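Local coordinates for aminopeptidase N family protein (Idiomarina loihiensis L2TR, PDB 4FGM) that probably acts as a zinc-dependent aminopeptidase of the M61 family, binding one zinc ion beside a maleic acid molecule, at residues 1-12 with 16-28. Numbering follows the deposited sequence.
Sequences MIAYDITPIDLH and FNVSLTIEQTNDE
Strands 2-10 and 16-22 pair as an antiparallel beta hairpin, their axes 4.6 Å apart and their directions 152° from each other, with Ala3-Thr21, Asp5-Ser19 and Thr7-Asn17 as hydrogen-bonded pairs. Five of the six backbone bonds are short and fairly straight (Asn17 N to Thr7 O 2.7 Å, 168° at the hydrogen); the sixth, Ala3 N to Thr21 O, is weak. This hairpin belongs to the M61 N-terminal domain, between strands 123-127 and 81-91, away from the zinc site. Side chains of Ile2, Tyr4, Ile6, Val18 and Leu20 share the buried face. With CG anti to the backbone N (chi1 166°), Leu20 runs alongside Tyr4 and lays CD1 over one face of the phenol ring, 3.2 Å from Tyr4 CE1; the same methyl meets Ile2 CG2, while Tyr4 OH bonds Leu113 O. Near the turn, Phe16 CE2 lies 3.9 Å from Pro8 CG. On the other face Asn17 lays its amide against Ile9, OD1 3.3 Å from Ile9 CG2, and Gln86 NE2 bonds that oxygen. An alanine here would remove the amide, probably leaving Gln86 without this acceptor and Ile9 less covered. Farther along, Asp5 OD2 bonds His128 NE2, while one water joins the strands, donating to Asp5 OD1 at 2.7 Å and lying 2.8 Å from Thr21 OG1.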
loop_
_atom_site.group_PDB
_atom_site.type_symbol
_atom_site.label_atom_id
_atom_site.label_comp_id
_atom_site.label_asym_id
_atom_site.label_seq_id
_atom_site.Cartn_x
_atom_site.Cartn_y
_atom_site.Cartn_z
HETATM N N MSE A 1 -12.882 -30.369 -9.214
HETATM C CA MSE A 1 -11.745 -29.461 -9.531
HETATM C C MSE A 1 -12.126 -28.592 -10.720
HETATM O O MSE A 1 -12.741 -29.064 -11.672
HETATM C CB MSE A 1 -10.489 -30.283 -9.844
HETATM C CG MSE A 1 -10.205 -30.526 -11.329
HETATM SE SE MSE A 1 -9.176 -29.086 -12.136
HETATM C CE MSE A 1 -8.193 -28.595 -10.545
ATOM N N ILE A 2 -11.770 -27.317 -10.652
ATOM C CA ILE A 2 -12.074 -26.364 -11.718
ATOM C C ILE A 2 -10.794 -26.076 -12.492
ATOM O O ILE A 2 -9.728 -25.885 -11.890
ATOM C CB ILE A 2 -12.631 -25.043 -11.134
ATOM C CG1 ILE A 2 -13.854 -25.337 -10.262
ATOM C CG2 ILE A 2 -12.975 -24.078 -12.255
ATOM C CD1 ILE A 2 -14.932 -26.127 -10.971
ATOM N N ALA A 3 -10.890 -26.040 -13.818
ATOM C CA ALA A 3 -9.705 -25.807 -14.646
ATOM C C ALA A 3 -9.738 -24.483 -15.399
ATOM O O ALA A 3 -10.737 -24.131 -16.032
ATOM C CB ALA A 3 -9.526 -26.963 -15.627
ATOM N N TYR A 4 -8.630 -23.755 -15.329
ATOM C CA TYR A 4 -8.514 -22.465 -15.997
ATOM C C TYR A 4 -7.365 -22.472 -16.997
ATOM O O TYR A 4 -6.250 -22.847 -16.658
ATOM C CB TYR A 4 -8.259 -21.360 -14.965
ATOM C CG TYR A 4 -9.395 -21.115 -14.001
ATOM C CD1 TYR A 4 -10.427 -20.239 -14.319
ATOM C CD2 TYR A 4 -9.434 -21.750 -12.766
ATOM C CE1 TYR A 4 -11.467 -19.997 -13.427
ATOM C CE2 TYR A 4 -10.471 -21.517 -11.869
ATOM C CZ TYR A 4 -11.484 -20.640 -12.206
ATOM O OH TYR A 4 -12.519 -20.415 -11.326
ATOM N N ASP A 5 -7.642 -22.071 -18.231
ATOM C CA ASP A 5 -6.601 -21.985 -19.250
ATOM C C ASP A 5 -6.428 -20.527 -19.629
ATOM O O ASP A 5 -7.385 -19.876 -20.057
ATOM C CB ASP A 5 -6.960 -22.788 -20.498
ATOM C CG ASP A 5 -6.608 -24.242 -20.362
ATOM O OD1 ASP A 5 -7.472 -25.021 -19.904
ATOM O OD2 ASP A 5 -5.455 -24.599 -20.696
ATOM N N ILE A 6 -5.215 -20.011 -19.460
ATOM C CA ILE A 6 -4.942 -18.618 -19.792
ATOM C C ILE A 6 -3.837 -18.469 -20.821
ATOM O O ILE A 6 -2.781 -19.117 -20.736
ATOM C CB ILE A 6 -4.540 -17.799 -18.544
ATOM C CG1 ILE A 6 -5.679 -17.794 -17.523
ATOM C CG2 ILE A 6 -4.215 -16.377 -18.946
ATOM C CD1 ILE A 6 -5.294 -17.177 -16.187
ATOM N N THR A 7 -4.085 -17.604 -21.795
ATOM C CA THR A 7 -3.101 -17.349 -22.830
ATOM C C THR A 7 -3.044 -15.860 -23.137
ATOM O O THR A 7 -4.076 -15.229 -23.353
ATOM C CB THR A 7 -3.451 -18.114 -24.144
ATOM O OG1 THR A 7 -3.552 -19.518 -23.872
ATOM C CG2 THR A 7 -2.383 -17.887 -25.202
ATOM N N PRO A 8 -1.840 -15.270 -23.115
ATOM C CA PRO A 8 -1.702 -13.840 -23.421
ATOM C C PRO A 8 -1.761 -13.846 -24.947
ATOM O O PRO A 8 -0.735 -13.748 -25.615
ATOM C CB PRO A 8 -0.298 -13.506 -22.913
ATOM C CG PRO A 8 -0.021 -14.567 -21.893
ATOM C CD PRO A 8 -0.597 -15.798 -22.533
ATOM N N ILE A 9 -2.967 -13.970 -25.489
ATOM C CA ILE A 9 -3.162 -14.088 -26.928
ATOM C C ILE A 9 -2.915 -12.884 -27.827
ATOM O O ILE A 9 -2.473 -13.045 -28.964
ATOM C CB ILE A 9 -4.594 -14.637 -27.230
ATOM C CG1 ILE A 9 -4.634 -15.249 -28.630
ATOM C CG2 ILE A 9 -5.632 -13.523 -27.105
ATOM C CD1 ILE A 9 -3.850 -16.546 -28.744
ATOM N N ASP A 10 -3.203 -11.684 -27.340
ATOM C CA ASP A 10 -3.036 -10.493 -28.158
ATOM C C ASP A 10 -2.259 -9.408 -27.424
ATOM O O ASP A 10 -2.830 -8.623 -26.660
ATOM C CB ASP A 10 -4.413 -9.962 -28.569
ATOM C CG ASP A 10 -4.334 -8.931 -29.689
ATOM O OD1 ASP A 10 -3.261 -8.301 -29.843
ATOM O OD2 ASP A 10 -5.346 -8.746 -30.403
ATOM N N LEU A 11 -0.958 -9.357 -27.674
ATOM C CA LEU A 11 -0.086 -8.382 -27.035
ATOM C C LEU A 11 -0.386 -6.923 -27.379
ATOM O O LEU A 11 -0.422 -6.069 -26.492
ATOM C CB LEU A 11 1.367 -8.724 -27.362
ATOM C CG LEU A 11 2.102 -9.624 -26.361
ATOM C CD1 LEU A 11 1.152 -10.559 -25.650
ATOM C CD2 LEU A 11 3.180 -10.392 -27.089
ATOM N N HIS A 12 -0.608 -6.631 -28.657
ATOM C CA HIS A 12 -0.897 -5.259 -29.060
ATOM C C HIS A 12 -2.304 -4.824 -28.654
ATOM O O HIS A 12 -2.549 -3.632 -28.427
ATOM C CB HIS A 12 -0.711 -5.094 -30.570
ATOM C CG HIS A 12 0.710 -5.236 -31.017
ATOM N ND1 HIS A 12 1.099 -5.072 -32.330
ATOM C CD2 HIS A 12 1.837 -5.532 -30.326
ATOM C CE1 HIS A 12 2.402 -5.262 -32.426
ATOM N NE2 HIS A 12 2.875 -5.543 -31.224
ATOM N N PHE A 16 -6.111 -11.120 -22.943
ATOM C CA PHE A 16 -5.773 -12.469 -22.522
ATOM C C PHE A 16 -6.967 -13.319 -22.965
ATOM O O PHE A 16 -8.106 -12.843 -22.934
ATOM C CB PHE A 16 -5.680 -12.588 -20.995
ATOM C CG PHE A 16 -4.433 -12.014 -20.384
ATOM C CD1 PHE A 16 -4.403 -10.702 -19.923
ATOM C CD2 PHE A 16 -3.307 -12.815 -20.197
ATOM C CE1 PHE A 16 -3.265 -10.193 -19.264
ATOM C CE2 PHE A 16 -2.173 -12.324 -19.548
ATOM C CZ PHE A 16 -2.154 -11.001 -19.079
ATOM N N ASN A 17 -6.720 -14.550 -23.403
ATOM C CA ASN A 17 -7.823 -15.443 -23.748
ATOM C C ASN A 17 -7.949 -16.303 -22.511
ATOM O O ASN A 17 -6.941 -16.743 -21.956
ATOM C CB ASN A 17 -7.500 -16.353 -24.934
ATOM C CG ASN A 17 -8.000 -15.794 -26.248
ATOM O OD1 ASN A 17 -8.571 -14.697 -26.300
ATOM N ND2 ASN A 17 -7.789 -16.547 -27.323
ATOM N N VAL A 18 -9.176 -16.533 -22.066
ATOM C CA VAL A 18 -9.387 -17.349 -20.882
ATOM C C VAL A 18 -10.460 -18.403 -21.115
ATOM O O VAL A 18 -11.505 -18.129 -21.717
ATOM C CB VAL A 18 -9.800 -16.487 -19.665
ATOM C CG1 VAL A 18 -9.924 -17.362 -18.434
ATOM C CG2 VAL A 18 -8.773 -15.386 -19.428
ATOM N N SER A 19 -10.172 -19.612 -20.646
ATOM C CA SER A 19 -11.090 -20.736 -20.742
ATOM C C SER A 19 -11.273 -21.294 -19.348
ATOM O O SER A 19 -10.339 -21.343 -18.539
ATOM C CB SER A 19 -10.545 -21.836 -21.657
ATOM O OG SER A 19 -10.736 -21.508 -23.019
ATOM N N LEU A 20 -12.491 -21.721 -19.077
ATOM C CA LEU A 20 -12.848 -22.264 -17.786
ATOM C C LEU A 20 -13.604 -23.560 -18.053
ATOM O O LEU A 20 -14.591 -23.567 -18.795
ATOM C CB LEU A 20 -13.728 -21.241 -17.063
ATOM C CG LEU A 20 -14.518 -21.661 -15.838
ATOM C CD1 LEU A 20 -13.585 -22.058 -14.727
ATOM C CD2 LEU A 20 -15.387 -20.506 -15.411
ATOM N N THR A 21 -13.133 -24.656 -17.471
ATOM C CA THR A 21 -13.787 -25.936 -17.679
ATOM C C THR A 21 -14.381 -26.524 -16.401
ATOM O O THR A 21 -13.669 -26.866 -15.453
ATOM C CB THR A 21 -12.809 -26.934 -18.314
ATOM O OG1 THR A 21 -12.250 -26.346 -19.494
ATOM C CG2 THR A 21 -13.529 -28.223 -18.700
ATOM N N ILE A 22 -15.703 -26.636 -16.393
ATOM C CA ILE A 22 -16.420 -27.168 -15.246
ATOM C C ILE A 22 -16.893 -28.574 -15.574
ATOM O O ILE A 22 -17.747 -28.751 -16.445
ATOM C CB ILE A 22 -17.636 -26.289 -14.914
ATOM C CG1 ILE A 22 -17.204 -24.821 -14.850
ATOM C CG2 ILE A 22 -18.237 -26.727 -13.590
ATOM C CD1 ILE A 22 -18.338 -23.837 -15.033
ATOM N N GLU A 23 -16.325 -29.562 -14.883
ATOM C CA GLU A 23 -16.655 -30.974 -15.097
ATOM C C GLU A 23 -18.144 -31.233 -14.908
ATOM O O GLU A 23 -18.775 -31.912 -15.719
ATOM C CB GLU A 23 -15.844 -31.849 -14.131
ATOM C CG GLU A 23 -16.077 -33.356 -14.248
ATOM C CD GLU A 23 -15.616 -33.931 -15.577
ATOM O OE1 GLU A 23 -14.885 -33.229 -16.310
ATOM O OE2 GLU A 23 -15.975 -35.093 -15.882
ATOM N N GLN A 24 -18.697 -30.685 -13.832
ATOM C CA GLN A 24 -20.114 -30.834 -13.541
ATOM C C GLN A 24 -20.720 -29.528 -13.031
ATOM O O GLN A 24 -20.337 -29.018 -11.974
ATOM C CB GLN A 24 -20.339 -31.933 -12.504
ATOM C CG GLN A 24 -21.806 -32.234 -12.270
ATOM C CD GLN A 24 -22.022 -33.469 -11.429
ATOM O OE1 GLN A 24 -21.784 -33.463 -10.221
ATOM N NE2 GLN A 24 -22.466 -34.546 -12.068
ATOM N N THR A 25 -21.668 -28.994 -13.793
ATOM C CA THR A 25 -22.338 -27.758 -13.425
ATOM C C THR A 25 -23.635 -28.107 -12.708
ATOM O O THR A 25 -24.133 -29.223 -12.842
ATOM C CB THR A 25 -22.666 -26.920 -14.673
ATOM O OG1 THR A 25 -23.548 -27.656 -15.528
ATOM C CG2 THR A 25 -21.395 -26.595 -15.441
ATOM N N ASN A 26 -24.167 -27.171 -11.929
ATOM C CA ASN A 26 -25.425 -27.406 -11.227
ATOM C C ASN A 26 -26.539 -26.845 -12.100
ATOM O O ASN A 26 -26.270 -26.279 -13.153
ATOM C CB ASN A 26 -25.424 -26.722 -9.861
ATOM C CG ASN A 26 -24.282 -27.190 -8.977
ATOM O OD1 ASN A 26 -23.936 -28.374 -8.960
ATOM N ND2 ASN A 26 -23.697 -26.264 -8.224
ATOM N N ASP A 27 -27.786 -27.010 -11.680
ATOM C CA ASP A 27 -28.906 -26.507 -12.468
ATOM C C ASP A 27 -28.804 -24.996 -12.554
ATOM O O ASP A 27 -28.780 -24.317 -11.526
ATOM C CB ASP A 27 -30.236 -26.879 -11.815
ATOM C CG ASP A 27 -30.132 -28.105 -10.938
ATOM O OD1 ASP A 27 -29.674 -27.966 -9.780
ATOM O OD2 ASP A 27 -30.498 -29.202 -11.408
ATOM N N GLU A 28 -28.749 -24.468 -13.774
ATOM C CA GLU A 28 -28.639 -23.025 -13.970
ATOM C C GLU A 28 -27.420 -22.532 -13.179
ATOM O O GLU A 28 -27.532 -21.666 -12.310
ATOM C CB GLU A 28 -29.911 -22.327 -13.471
ATOM C CG GLU A 28 -31.221 -22.873 -14.047
ATOM C CD GLU A 28 -31.400 -22.580 -15.533
ATOM O OE1 GLU A 28 -31.297 -21.399 -15.926
ATOM O OE2 GLU A 28 -31.655 -23.529 -16.306
HETATM O O HOH W 1 -10.102 -24.574 -19.343
#